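PDB 4H7N: aldehyde dehydrogenase, which probably oxidises aldehydes to the corresponding carboxylic acids with NAD+ as the electron acceptor. Local coordinates for residues 81-84 against 85-88; 253-256 against 257-261; 315-318 against 319-323; 376-379 against 380-384; 409-413 against 414-418. All blocks are in the same frame, centred on the assembly; numbering follows the deposited sequence.

Interaction 1: residues 81-84 against 85-88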
loop_
_atom_site.group_PDB
_atom_site.type_symbol
_atom_site.label_atom_id
_atom_site.label_comp_id
_atom_site.label_asym_id
_atom_site.label_seq_id
_atom_site.Cartn_x
_atom_site.Cartn_y
_atom_site.Cartn_z
ATOM N N LEU A 81 2.995 -36.118 -6.009
ATOM C CA LEU A 81 1.560 -36.357 -5.880
ATOM C C LEU A 81 0.916 -35.827 -4.596
ATOM O O LEU A 81 -0.041 -35.074 -4.675
ATOM C CB LEU A 81 1.254 -37.858 -6.030
ATOM C CG LEU A 81 -0.220 -38.278 -5.992
ATOM C CD1 LEU A 81 -1.081 -37.496 -6.975
ATOM C CD2 LEU A 81 -0.349 -39.788 -6.261
ATOM N N SER A 82 1.371 -36.236 -3.415
ATOM C CA SER A 82 0.580 -35.950 -2.218
ATOM C C SER A 82 0.479 -34.445 -1.967
ATOM O O SER A 82 -0.609 -33.940 -1.640
ATOM C CB SER A 82 1.078 -36.734 -1.013
ATOM O OG SER A 82 2.419 -36.394 -0.745
ATOM N N ILE A 83 1.543 -33.692 -2.214
ATOM C CA ILE A 83 1.455 -32.222 -2.106
ATOM C C ILE A 83 0.626 -31.648 -3.266
ATOM O O ILE A 83 -0.020 -30.617 -3.122
ATOM C CB ILE A 83 2.846 -31.533 -1.997
ATOM C CG1 ILE A 83 3.653 -32.021 -0.783
ATOM C CG2 ILE A 83 2.740 -30.037 -1.947
ATOM C CD1 ILE A 83 2.854 -32.420 0.443
ATOM N N THR A 84 0.545 -32.347 -4.387
ATOM C CA THR A 84 -0.382 -31.919 -5.444
ATOM C C THR A 84 -1.830 -31.979 -4.988
ATOM O O THR A 84 -2.617 -31.038 -5.214
ATOM C CB THR A 84 -0.128 -32.713 -6.747
ATOM O OG1 THR A 84 1.057 -32.202 -7.363
ATOM C CG2 THR A 84 -1.239 -32.545 -7.708
ATOM N N VAL A 85 -2.196 -33.084 -4.363
ATOM C CA VAL A 85 -3.555 -33.238 -3.827
ATOM C C VAL A 85 -3.863 -32.094 -2.834
ATOM O O VAL A 85 -4.906 -31.474 -2.882
ATOM C CB VAL A 85 -3.749 -34.586 -3.140
ATOM C CG1 VAL A 85 -5.175 -34.721 -2.630
ATOM C CG2 VAL A 85 -3.423 -35.728 -4.110
ATOM N N LEU A 86 -2.926 -31.783 -1.967
ATOM C CA LEU A 86 -3.145 -30.699 -1.001
ATOM C C LEU A 86 -3.260 -29.351 -1.661
ATOM O O LEU A 86 -4.097 -28.535 -1.258
ATOM C CB LEU A 86 -2.033 -30.674 0.054
ATOM C CG LEU A 86 -1.729 -32.005 0.772
ATOM C CD1 LEU A 86 -0.814 -31.713 1.965
ATOM C CD2 LEU A 86 -2.968 -32.789 1.233
ATOM N N GLU A 87 -2.447 -29.093 -2.685
ATOM C CA GLU A 87 -2.568 -27.808 -3.394
ATOM C C GLU A 87 -3.937 -27.676 -3.971
ATOM O O GLU A 87 -4.565 -26.604 -3.874
ATOM C CB GLU A 87 -1.593 -27.691 -4.558
ATOM C CG GLU A 87 -0.353 -26.947 -4.298
ATOM C CD GLU A 87 0.425 -26.604 -5.558
ATOM O OE1 GLU A 87 1.354 -27.373 -5.832
ATOM O OE2 GLU A 87 0.160 -25.547 -6.224
ATOM N N ILE A 88 -4.408 -28.754 -4.603
ATOM C CA ILE A 88 -5.723 -28.703 -5.210
ATOM C C ILE A 88 -6.839 -28.478 -4.165
ATOM O O ILE A 88 -7.750 -27.696 -4.392
ATOM C CB ILE A 88 -6.003 -29.927 -6.081
ATOM C CG1 ILE A 88 -5.086 -29.903 -7.285
ATOM C CG2 ILE A 88 -7.437 -29.884 -6.554
ATOM C CD1 ILE A 88 -4.976 -31.201 -8.093
#
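Where the chain enters helix 82-106, Leu81, just before it, meets Val85, and Ile83 meets Leu86. Val85 N donates to Leu81 O at 2.9 Å. With chi1 at -177°, Leu81 swings its branch away from its own nitrogen, and CD1 comes to rest 4.1 Å from Val85 CG2. The four-residue spacing of an alpha helix then repeats itself: Leu86 N reaches Ser82 O, Glu87 N reaches Ile83 O at 2.9 Å, and Ile88 N reaches Thr84 O at 3.0 Å. On one flank Ile83 CD1 touches Leu86 CD1 at 4.0 Å, the isoleucine chain being twisted to a poorly staggered chi2 of -32°. On another, Thr84 and Ile88 run alongside each other, Thr84 CG2 4.0 Å from Ile88 CD1. Helix 67-78 packs on Thr84, Val85 and Ile88, while Thr84 OG1 bonds back to Arg80 O. The carboxylate of buried Glu87 is bound by groups outside the turn: OE1 forms a salt bridge with Arg80, and OE2 accepts from Thr141 N of helix 139-144.

Interaction 2: residues 253-256 against 257-261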
loop_
_atom_site.group_PDB
_atom_site.type_symbol
_atom_site.label_atom_id
_atom_site.label_comp_id
_atom_site.label_asym_id
_atom_site.label_seq_id
_atom_site.Cartn_x
_atom_site.Cartn_y
_atom_site.Cartn_z
ATOM N N ALA A 253 7.733 -30.956 13.890
ATOM C CA ALA A 253 7.231 -29.739 13.278
ATOM C C ALA A 253 8.304 -29.092 12.380
ATOM O O ALA A 253 7.999 -28.635 11.281
ATOM C CB ALA A 253 6.802 -28.755 14.335
ATOM N N ILE A 254 9.536 -29.054 12.886
ATOM C CA ILE A 254 10.650 -28.397 12.177
ATOM C C ILE A 254 11.045 -29.229 10.948
ATOM O O ILE A 254 11.303 -28.681 9.874
ATOM C CB ILE A 254 11.822 -28.140 13.120
ATOM C CG1 ILE A 254 11.439 -26.971 14.046
ATOM C CG2 ILE A 254 13.119 -27.890 12.359
ATOM C CD1 ILE A 254 12.263 -26.841 15.287
ATOM N N LEU A 255 10.993 -30.550 11.072
ATOM C CA LEU A 255 11.261 -31.381 9.897
ATOM C C LEU A 255 10.255 -31.096 8.790
ATOM O O LEU A 255 10.620 -30.893 7.615
ATOM C CB LEU A 255 11.271 -32.860 10.295
ATOM C CG LEU A 255 11.383 -33.805 9.108
ATOM C CD1 LEU A 255 12.726 -33.612 8.421
ATOM C CD2 LEU A 255 11.116 -35.228 9.545
ATOM N N TRP A 256 8.976 -31.075 9.136
ATOM C CA TRP A 256 7.917 -30.816 8.156
ATOM C C TRP A 256 8.080 -29.416 7.557
ATOM O O TRP A 256 8.081 -29.214 6.348
ATOM C CB TRP A 256 6.527 -31.015 8.764
ATOM C CG TRP A 256 5.467 -30.780 7.749
ATOM C CD1 TRP A 256 5.042 -31.658 6.777
ATOM C CD2 TRP A 256 4.762 -29.567 7.533
ATOM N NE1 TRP A 256 4.084 -31.060 5.989
ATOM C CE2 TRP A 256 3.894 -29.777 6.427
ATOM C CE3 TRP A 256 4.739 -28.337 8.193
ATOM C CZ2 TRP A 256 3.047 -28.783 5.946
ATOM C CZ3 TRP A 256 3.911 -27.338 7.702
ATOM C CH2 TRP A 256 3.075 -27.563 6.583
ATOM N N GLY A 257 8.274 -28.447 8.423
ATOM C CA GLY A 257 8.439 -27.099 7.986
ATOM C C GLY A 257 9.651 -26.908 7.108
ATOM O O GLY A 257 9.585 -26.109 6.187
ATOM N N ALA A 258 10.728 -27.659 7.362
ATOM C CA ALA A 258 11.962 -27.506 6.542
ATOM C C ALA A 258 11.971 -28.283 5.229
ATOM O O ALA A 258 12.668 -27.882 4.327
ATOM C CB ALA A 258 13.176 -27.877 7.334
ATOM N N VAL A 259 11.231 -29.393 5.116
ATOM C CA VAL A 259 11.374 -30.221 3.945
ATOM C C VAL A 259 10.108 -30.507 3.150
ATOM O O VAL A 259 10.193 -31.106 2.082
ATOM C CB VAL A 259 12.145 -31.529 4.244
ATOM C CG1 VAL A 259 13.403 -31.225 5.035
ATOM C CG2 VAL A 259 11.257 -32.531 4.951
ATOM N N VAL A 260 8.942 -30.058 3.618
ATOM C CA VAL A 260 7.730 -30.192 2.842
ATOM C C VAL A 260 7.968 -29.446 1.530
ATOM O O VAL A 260 8.639 -28.427 1.491
ATOM C CB VAL A 260 6.462 -29.699 3.599
ATOM C CG1 VAL A 260 6.528 -28.204 3.842
ATOM C CG2 VAL A 260 5.217 -30.071 2.825
ATOM N N ASN A 261 7.506 -30.049 0.451
ATOM C CA ASN A 261 7.747 -29.591 -0.912
ATOM C C ASN A 261 9.244 -29.553 -1.209
ATOM O O ASN A 261 9.714 -28.719 -1.976
ATOM C CB ASN A 261 7.117 -28.202 -1.159
ATOM C CG ASN A 261 6.757 -27.981 -2.639
ATOM O OD1 ASN A 261 6.287 -28.889 -3.303
ATOM N ND2 ASN A 261 7.029 -26.803 -3.151
#
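Trp256 lays one face of its indole under Val260, whose CB stands 3.9 Å from the centroid of the five-membered ring and 20° off the normal, a CH-pi contact. Val260 CG2 reaches past it to Trp256 NE1 at 3.5 Å. The backbone fixes this pairing, because Val260 N donates to Trp256 O at 3.0 Å just where the chain leaves helix 247-259, the helix of a beta-alpha-beta unit between strands 237-241 and 269-275. Val260 CG1, held between its own nitrogen and carbonyl carbon (chi1 66°), closes on the same Trp256 O at 3.1 Å. Gly257 completes the group: its amide donates to Ala253 O at 2.9 Å, and the same nitrogen lies obliquely by the indole, 3.5 Å from Trp256 CE3. On the neighbouring flank the side chains of Leu255 and Val259 meet, Leu255 CD1 to Val259 CG2 at 3.9 Å, with Met370 of strand 369-375 packed on both residues. The rings of Trp470, Trp471 and Phe472 of the second subunit also meet Trp256. The contact is consistent with an indole held mainly by dispersion and CH-pi attraction, at an apolar, aromatic helix end on which the C-terminal residues of the second subunit pack.

Interaction 3: residues 315-318 against 319-323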
loop_
_atom_site.group_PDB
_atom_site.type_symbol
_atom_site.label_atom_id
_atom_site.label_comp_id
_atom_site.label_asym_id
_atom_site.label_seq_id
_atom_site.Cartn_x
_atom_site.Cartn_y
_atom_site.Cartn_z
ATOM N N GLY A 315 21.270 -26.011 -8.697
ATOM C CA GLY A 315 22.590 -25.425 -8.652
ATOM C C GLY A 315 22.809 -24.617 -7.382
ATOM O O GLY A 315 23.857 -24.704 -6.783
ATOM N N ILE A 316 21.821 -23.816 -6.978
ATOM C CA ILE A 316 21.950 -23.015 -5.770
ATOM C C ILE A 316 22.082 -23.885 -4.517
ATOM O O ILE A 316 22.933 -23.629 -3.646
ATOM C CB ILE A 316 20.725 -22.095 -5.604
ATOM C CG1 ILE A 316 20.781 -20.955 -6.659
ATOM C CG2 ILE A 316 20.668 -21.554 -4.189
ATOM C CD1 ILE A 316 19.490 -20.133 -6.776
ATOM N N ILE A 317 21.212 -24.892 -4.400
ATOM C CA ILE A 317 21.246 -25.788 -3.228
ATOM C C ILE A 317 22.620 -26.481 -3.163
ATOM O O ILE A 317 23.256 -26.554 -2.107
ATOM C CB ILE A 317 20.134 -26.833 -3.287
ATOM C CG1 ILE A 317 18.773 -26.168 -3.233
ATOM C CG2 ILE A 317 20.267 -27.856 -2.143
ATOM C CD1 ILE A 317 17.618 -27.056 -3.633
ATOM N N ASN A 318 23.081 -26.976 -4.305
ATOM C CA ASN A 318 24.389 -27.628 -4.370
ATOM C C ASN A 318 25.519 -26.686 -3.894
ATOM O O ASN A 318 26.368 -27.047 -3.080
ATOM C CB ASN A 318 24.642 -28.144 -5.781
ATOM C CG ASN A 318 25.941 -28.915 -5.879
ATOM O OD1 ASN A 318 26.110 -29.966 -5.254
ATOM N ND2 ASN A 318 26.883 -28.351 -6.587
ATOM N N ASP A 319 25.430 -25.443 -4.323
ATOM C CA ASP A 319 26.401 -24.436 -3.940
ATOM C C ASP A 319 26.370 -24.132 -2.436
ATOM O O ASP A 319 27.415 -23.989 -1.818
ATOM C CB ASP A 319 26.145 -23.198 -4.772
ATOM C CG ASP A 319 27.028 -22.063 -4.395
ATOM O OD1 ASP A 319 28.235 -22.239 -4.586
ATOM O OD2 ASP A 319 26.529 -21.008 -3.919
ATOM N N HIS A 320 25.180 -24.117 -1.835
ATOM C CA HIS A 320 25.041 -23.864 -0.394
ATOM C C HIS A 320 25.653 -24.983 0.418
ATOM O O HIS A 320 26.300 -24.740 1.441
ATOM C CB HIS A 320 23.554 -23.622 -0.004
ATOM C CG HIS A 320 23.055 -22.272 -0.414
ATOM N ND1 HIS A 320 21.990 -21.639 0.198
ATOM C CD2 HIS A 320 23.526 -21.407 -1.348
ATOM C CE1 HIS A 320 21.830 -20.446 -0.348
ATOM N NE2 HIS A 320 22.741 -20.286 -1.292
ATOM N N ILE A 321 25.438 -26.220 -0.032
ATOM C CA ILE A 321 25.994 -27.389 0.652
ATOM C C ILE A 321 27.527 -27.368 0.547
ATOM O O ILE A 321 28.236 -27.493 1.550
ATOM C CB ILE A 321 25.438 -28.725 0.071
ATOM C CG1 ILE A 321 23.964 -28.852 0.304
ATOM C CG2 ILE A 321 26.104 -29.935 0.715
ATOM C CD1 ILE A 321 23.337 -29.982 -0.465
ATOM N N LEU A 322 28.044 -27.163 -0.652
ATOM C CA LEU A 322 29.513 -27.044 -0.812
ATOM C C LEU A 322 30.151 -25.889 -0.046
ATOM O O LEU A 322 31.185 -26.068 0.623
ATOM C CB LEU A 322 29.887 -26.926 -2.284
ATOM C CG LEU A 322 29.596 -28.168 -3.131
ATOM C CD1 LEU A 322 29.833 -27.843 -4.603
ATOM C CD2 LEU A 322 30.419 -29.387 -2.738
ATOM N N ASP A 323 29.549 -24.705 -0.121
ATOM C CA ASP A 323 30.072 -23.541 0.651
ATOM C C ASP A 323 30.105 -23.900 2.151
ATOM O O ASP A 323 31.081 -23.613 2.856
ATOM C CB ASP A 323 29.190 -22.307 0.396
ATOM C CG ASP A 323 29.466 -21.171 1.367
ATOM O OD1 ASP A 323 30.467 -20.439 1.178
ATOM O OD2 ASP A 323 28.681 -20.977 2.321
#
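His320 N donates to Ile316 O at 2.9 Å, and Leu322 N to Asn318 O at 3.0 Å with an N-H...O angle of 175°, close to straight. Asp319 N to Gly315 O and Ile321 N to Ile317 O complete the set. These are the i to i+4 bonds of helix 311-326, and the side chains above them keep the same step. Ile316 and His320 run side by side: Ile316 CG2 sits over one face of the imidazole, 4.1 Å from its centroid and offset toward the rim, a CH-pi contact. The position follows from a His320 chi1 of -75°, which brings CG beside its own nitrogen and CD2 within 3.3 Å of Ile316 O. At the ring edge, in its plane, lies Asp319 OD2, whose charge may polarise the imidazole, although it also makes a long, weak ion pair with Lys359. His320 ND1 is hydrogen-bonded to Thr365 OG1, which probably fixes the rotation of the ring. An alanine here would be likely to leave Thr365 OG1 without that partner and to uncover the CG2 methyl of Ile316. Farther round, Ile317 CG2 meets Ile321 CD1 at 4.1 Å, with Val337 packing on Ile317. Toward the exposed flank, Leu322 CD1 crosses the amide of Asn318, 3.6 Å from ND2.

Interaction 4: residues 376-379 against 380-384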
loop_
_atom_site.group_PDB
_atom_site.type_symbol
_atom_site.label_atom_id
_atom_site.label_comp_id
_atom_site.label_asym_id
_atom_site.label_seq_id
_atom_site.Cartn_x
_atom_site.Cartn_y
_atom_site.Cartn_z
ATOM N N PRO A 376 23.799 -20.114 23.664
ATOM C CA PRO A 376 23.979 -20.088 25.107
ATOM C C PRO A 376 22.874 -19.379 25.883
ATOM O O PRO A 376 22.709 -19.657 27.064
ATOM C CB PRO A 376 25.300 -19.336 25.276
ATOM C CG PRO A 376 25.337 -18.415 24.107
ATOM C CD PRO A 376 24.710 -19.183 22.979
ATOM N N ASP A 377 22.153 -18.457 25.259
ATOM C CA ASP A 377 21.077 -17.720 25.949
ATOM C C ASP A 377 20.111 -17.149 24.933
ATOM O O ASP A 377 20.419 -17.087 23.748
ATOM C CB ASP A 377 21.651 -16.586 26.810
ATOM C CG ASP A 377 22.607 -15.706 26.030
ATOM O OD1 ASP A 377 22.173 -15.013 25.085
ATOM O OD2 ASP A 377 23.814 -15.732 26.351
ATOM N N VAL A 378 18.951 -16.733 25.416
ATOM C CA VAL A 378 17.867 -16.237 24.584
ATOM C C VAL A 378 18.273 -14.977 23.846
ATOM O O VAL A 378 17.888 -14.771 22.708
ATOM C CB VAL A 378 16.622 -15.884 25.419
ATOM C CG1 VAL A 378 15.545 -15.321 24.504
ATOM C CG2 VAL A 378 16.096 -17.114 26.144
ATOM N N GLU A 379 19.079 -14.141 24.481
ATOM C CA GLU A 379 19.464 -12.889 23.845
ATOM C C GLU A 379 20.229 -13.206 22.572
ATOM O O GLU A 379 19.990 -12.599 21.550
ATOM C CB GLU A 379 20.292 -11.998 24.797
ATOM C CG GLU A 379 19.607 -11.635 26.137
ATOM C CD GLU A 379 19.390 -12.813 27.154
ATOM O OE1 GLU A 379 20.106 -13.843 27.167
ATOM O OE2 GLU A 379 18.446 -12.730 27.973
ATOM N N GLU A 380 21.105 -14.213 22.603
ATOM C CA GLU A 380 21.795 -14.642 21.393
ATOM C C GLU A 380 20.867 -15.299 20.335
ATOM O O GLU A 380 21.014 -15.063 19.132
ATOM C CB GLU A 380 22.931 -15.588 21.752
ATOM C CG GLU A 380 23.757 -16.078 20.557
ATOM C CD GLU A 380 24.583 -14.975 19.850
ATOM O OE1 GLU A 380 24.464 -13.787 20.231
ATOM O OE2 GLU A 380 25.364 -15.292 18.915
ATOM N N ALA A 381 19.941 -16.127 20.788
ATOM C CA ALA A 381 18.938 -16.727 19.884
ATOM C C ALA A 381 18.162 -15.669 19.112
ATOM O O ALA A 381 17.990 -15.784 17.905
ATOM C CB ALA A 381 17.997 -17.622 20.674
ATOM N N VAL A 382 17.686 -14.630 19.812
ATOM C CA VAL A 382 16.983 -13.517 19.187
ATOM C C VAL A 382 17.908 -12.751 18.205
ATOM O O VAL A 382 17.486 -12.438 17.087
ATOM C CB VAL A 382 16.426 -12.547 20.257
ATOM C CG1 VAL A 382 15.974 -11.216 19.662
ATOM C CG2 VAL A 382 15.250 -13.231 20.981
ATOM N N TYR A 383 19.132 -12.467 18.617
ATOM C CA TYR A 383 20.096 -11.800 17.734
ATOM C C TYR A 383 20.313 -12.605 16.445
ATOM O O TYR A 383 20.270 -12.059 15.349
ATOM C CB TYR A 383 21.451 -11.628 18.428
ATOM C CG TYR A 383 22.490 -11.133 17.455
ATOM C CD1 TYR A 383 22.471 -9.803 17.023
ATOM C CD2 TYR A 383 23.420 -12.000 16.885
ATOM C CE1 TYR A 383 23.385 -9.347 16.094
ATOM C CE2 TYR A 383 24.339 -11.542 15.953
ATOM C CZ TYR A 383 24.299 -10.216 15.575
ATOM O OH TYR A 383 25.173 -9.728 14.671
ATOM N N LEU A 384 20.559 -13.906 16.578
ATOM C CA LEU A 384 20.759 -14.745 15.380
ATOM C C LEU A 384 19.505 -14.830 14.499
ATOM O O LEU A 384 19.603 -14.683 13.307
ATOM C CB LEU A 384 21.244 -16.148 15.762
ATOM C CG LEU A 384 22.619 -16.187 16.465
ATOM C CD1 LEU A 384 22.785 -17.506 17.221
ATOM C CD2 LEU A 384 23.758 -15.985 15.481
#
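The carboxylates of Asp377 and Glu380 are turned 78° apart, almost perpendicular, and their charged atoms are kept separate, Asp377 OD1 lying 5.5 Å from Glu380 OE1. What joins the two residues is a bond from backbone to side chain: Glu380 N donates to Asp377 OD1 at 2.8 Å, arriving nearly along the C-O bond of the carboxylate. Asp377 is thus the N-cap of helix 378-386. A chi1 of 51° holds its CG between its nitrogen and carbonyl carbon, and from there OD1 curls back over the first turn and also touches Glu380 CB at 3.5 Å. A leucine in its place would probably leave Glu380 N without its capping acceptor and fray the start of the helix. The ring of Pro376 lies against Glu380, Pro376 CD being 4.1 Å from Glu380 CG. Behind the cap, Ala381 N bonds to Asp377 O, and Val382 N to Val378 O at 2.9 Å. The same pair of valines meets through Val378 CG1 and Val382 CG2, 4.1 Å apart, and both rest on Val407 of helix 401-408. The chemistry is that of a negative group at a helix start, where the Glu380 amide and the helix dipole are likely to stabilise the charge of Asp377, although Glu379 OE1, a second acceptor 3.2 Å from Asp377 OD1, would probably work against it.

Interaction 5: residues 409-413 against 414-418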
loop_
_atom_site.group_PDB
_atom_site.type_symbol
_atom_site.label_atom_id
_atom_site.label_comp_id
_atom_site.label_asym_id
_atom_site.label_seq_id
_atom_site.Cartn_x
_atom_site.Cartn_y
_atom_site.Cartn_z
ATOM N N ARG A 409 7.717 -12.085 20.318
ATOM C CA ARG A 409 7.500 -10.657 20.215
ATOM C C ARG A 409 8.774 -9.859 19.904
ATOM O O ARG A 409 8.669 -8.728 19.485
ATOM C CB ARG A 409 6.845 -10.106 21.489
ATOM C CG ARG A 409 5.415 -10.614 21.674
ATOM C CD ARG A 409 4.788 -10.090 22.965
ATOM N NE ARG A 409 3.574 -10.849 23.293
ATOM C CZ ARG A 409 3.385 -11.581 24.398
ATOM N NH1 ARG A 409 4.336 -11.704 25.355
ATOM N NH2 ARG A 409 2.209 -12.199 24.558
ATOM N N GLN A 410 9.956 -10.461 20.049
ATOM C CA GLN A 410 11.229 -9.786 19.717
ATOM C C GLN A 410 11.670 -9.969 18.305
ATOM O O GLN A 410 12.673 -9.379 17.887
ATOM C CB GLN A 410 12.329 -10.274 20.642
ATOM C CG GLN A 410 12.030 -9.903 22.069
ATOM C CD GLN A 410 13.085 -10.394 23.026
ATOM O OE1 GLN A 410 14.256 -10.033 22.910
ATOM N NE2 GLN A 410 12.692 -11.227 23.963
ATOM N N LEU A 411 10.930 -10.778 17.538
ATOM C CA LEU A 411 11.413 -11.130 16.234
ATOM C C LEU A 411 10.837 -10.223 15.154
ATOM O O LEU A 411 9.654 -9.929 15.173
ATOM C CB LEU A 411 11.054 -12.586 15.935
ATOM C CG LEU A 411 11.602 -13.610 16.933
ATOM C CD1 LEU A 411 11.177 -15.019 16.473
ATOM C CD2 LEU A 411 13.122 -13.527 16.974
ATOM N N ASN A 412 11.672 -9.829 14.208
ATOM C CA ASN A 412 11.281 -9.013 13.080
ATOM C C ASN A 412 10.666 -9.839 11.921
ATOM O O ASN A 412 11.209 -9.901 10.842
ATOM C CB ASN A 412 12.514 -8.206 12.596
ATOM C CG ASN A 412 13.109 -7.327 13.693
ATOM O OD1 ASN A 412 12.396 -6.777 14.533
ATOM N ND2 ASN A 412 14.422 -7.233 13.715
ATOM N N ALA A 413 9.489 -10.408 12.137
ATOM C CA ALA A 413 8.795 -11.217 11.136
ATOM C C ALA A 413 7.319 -11.075 11.268
ATOM O O ALA A 413 6.806 -10.837 12.367
ATOM C CB ALA A 413 9.189 -12.688 11.269
ATOM N N GLY A 414 6.611 -11.255 10.157
ATOM C CA GLY A 414 5.177 -11.024 10.132
ATOM C C GLY A 414 4.337 -12.071 10.838
ATOM O O GLY A 414 3.331 -11.748 11.451
ATOM N N ALA A 415 4.711 -13.331 10.702
ATOM C CA ALA A 415 3.911 -14.421 11.316
ATOM C C ALA A 415 4.795 -15.388 12.113
ATOM O O ALA A 415 5.729 -15.969 11.563
ATOM C CB ALA A 415 3.127 -15.151 10.252
ATOM N N ILE A 416 4.566 -15.489 13.411
ATOM C CA ILE A 416 5.371 -16.349 14.191
ATOM C C ILE A 416 4.517 -17.518 14.660
ATOM O O ILE A 416 3.493 -17.359 15.317
ATOM C CB ILE A 416 5.990 -15.664 15.408
ATOM C CG1 ILE A 416 6.536 -14.252 15.050
ATOM C CG2 ILE A 416 6.990 -16.573 16.113
ATOM C CD1 ILE A 416 7.754 -14.230 14.202
ATOM N N SER A 417 4.996 -18.702 14.351
ATOM C CA SER A 417 4.353 -19.936 14.855
ATOM C C SER A 417 4.878 -20.238 16.245
ATOM O O SER A 417 6.070 -20.111 16.472
ATOM C CB SER A 417 4.652 -21.093 13.896
ATOM O OG SER A 417 3.979 -20.922 12.643
ATOM N N ILE A 418 3.976 -20.644 17.155
ATOM C CA ILE A 418 4.282 -20.809 18.529
ATOM C C ILE A 418 4.008 -22.272 18.929
ATOM O O ILE A 418 2.867 -22.757 18.828
ATOM C CB ILE A 418 3.413 -19.872 19.419
ATOM C CG1 ILE A 418 3.602 -18.388 19.023
ATOM C CG2 ILE A 418 3.801 -20.090 20.851
ATOM C CD1 ILE A 418 4.998 -17.829 19.282
#
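Ala413, which touches Ile416 through its CB, gives its carbonyl oxygen to Gln457 NE2 of the second subunit in a hydrogen bond across the interface. Just before it the chain makes an inverse gamma turn centred on Asn412, closed by a weak bond from Ala413 N to Leu411 O at 3.1 Å. The side chain of Asn386 spans the same bend, accepting from Asn412 N and donating to Gln410 O. No hydrogen bond joins 409-413 to 414-418, so the contact rests on one methyl group. Ile416 folds its long branch back through a chi2 of -71°, and CD1 settles 3.6 Å from Ala413 CB. The same CD1 reaches Leu411, 4.1 Å from its CB and 4.2 Å from its CD1, the two side chains crossing at about a right angle. Gly414 turns the chain from Ala413 into strand 415-418. Ala394 and Val396 of strand 393-397 pack on both Leu411 and Ile416, and Ala408 of helix 401-408 also touches Ile416. Strand 415-418 is outermost in its own chain's sheet, beside 393-397, and it pairs in parallel with a strand of the second subunit, so the sheet continues from one subunit into the other.

Followed from the N terminus, the five contacts lie strictly in series: none nests in or crosses another, and each closes just a helical turn or a tight bend. Space joins what sequence keeps apart. Interaction 1, at the start of helix 82-106, touches interaction 2 at the end of helix 247-259, where Ile83 meets Val260 and Asn261. Interaction 3, on helix 311-326, stays separate, about 8 Å from interaction 2 at the nearest atoms. Interaction 4 touches interaction 5 through Val382 and Gln410, tying the start of helix 378-386 to the loop before strand 415-418. Interactions 2 and 5 both meet the second subunit.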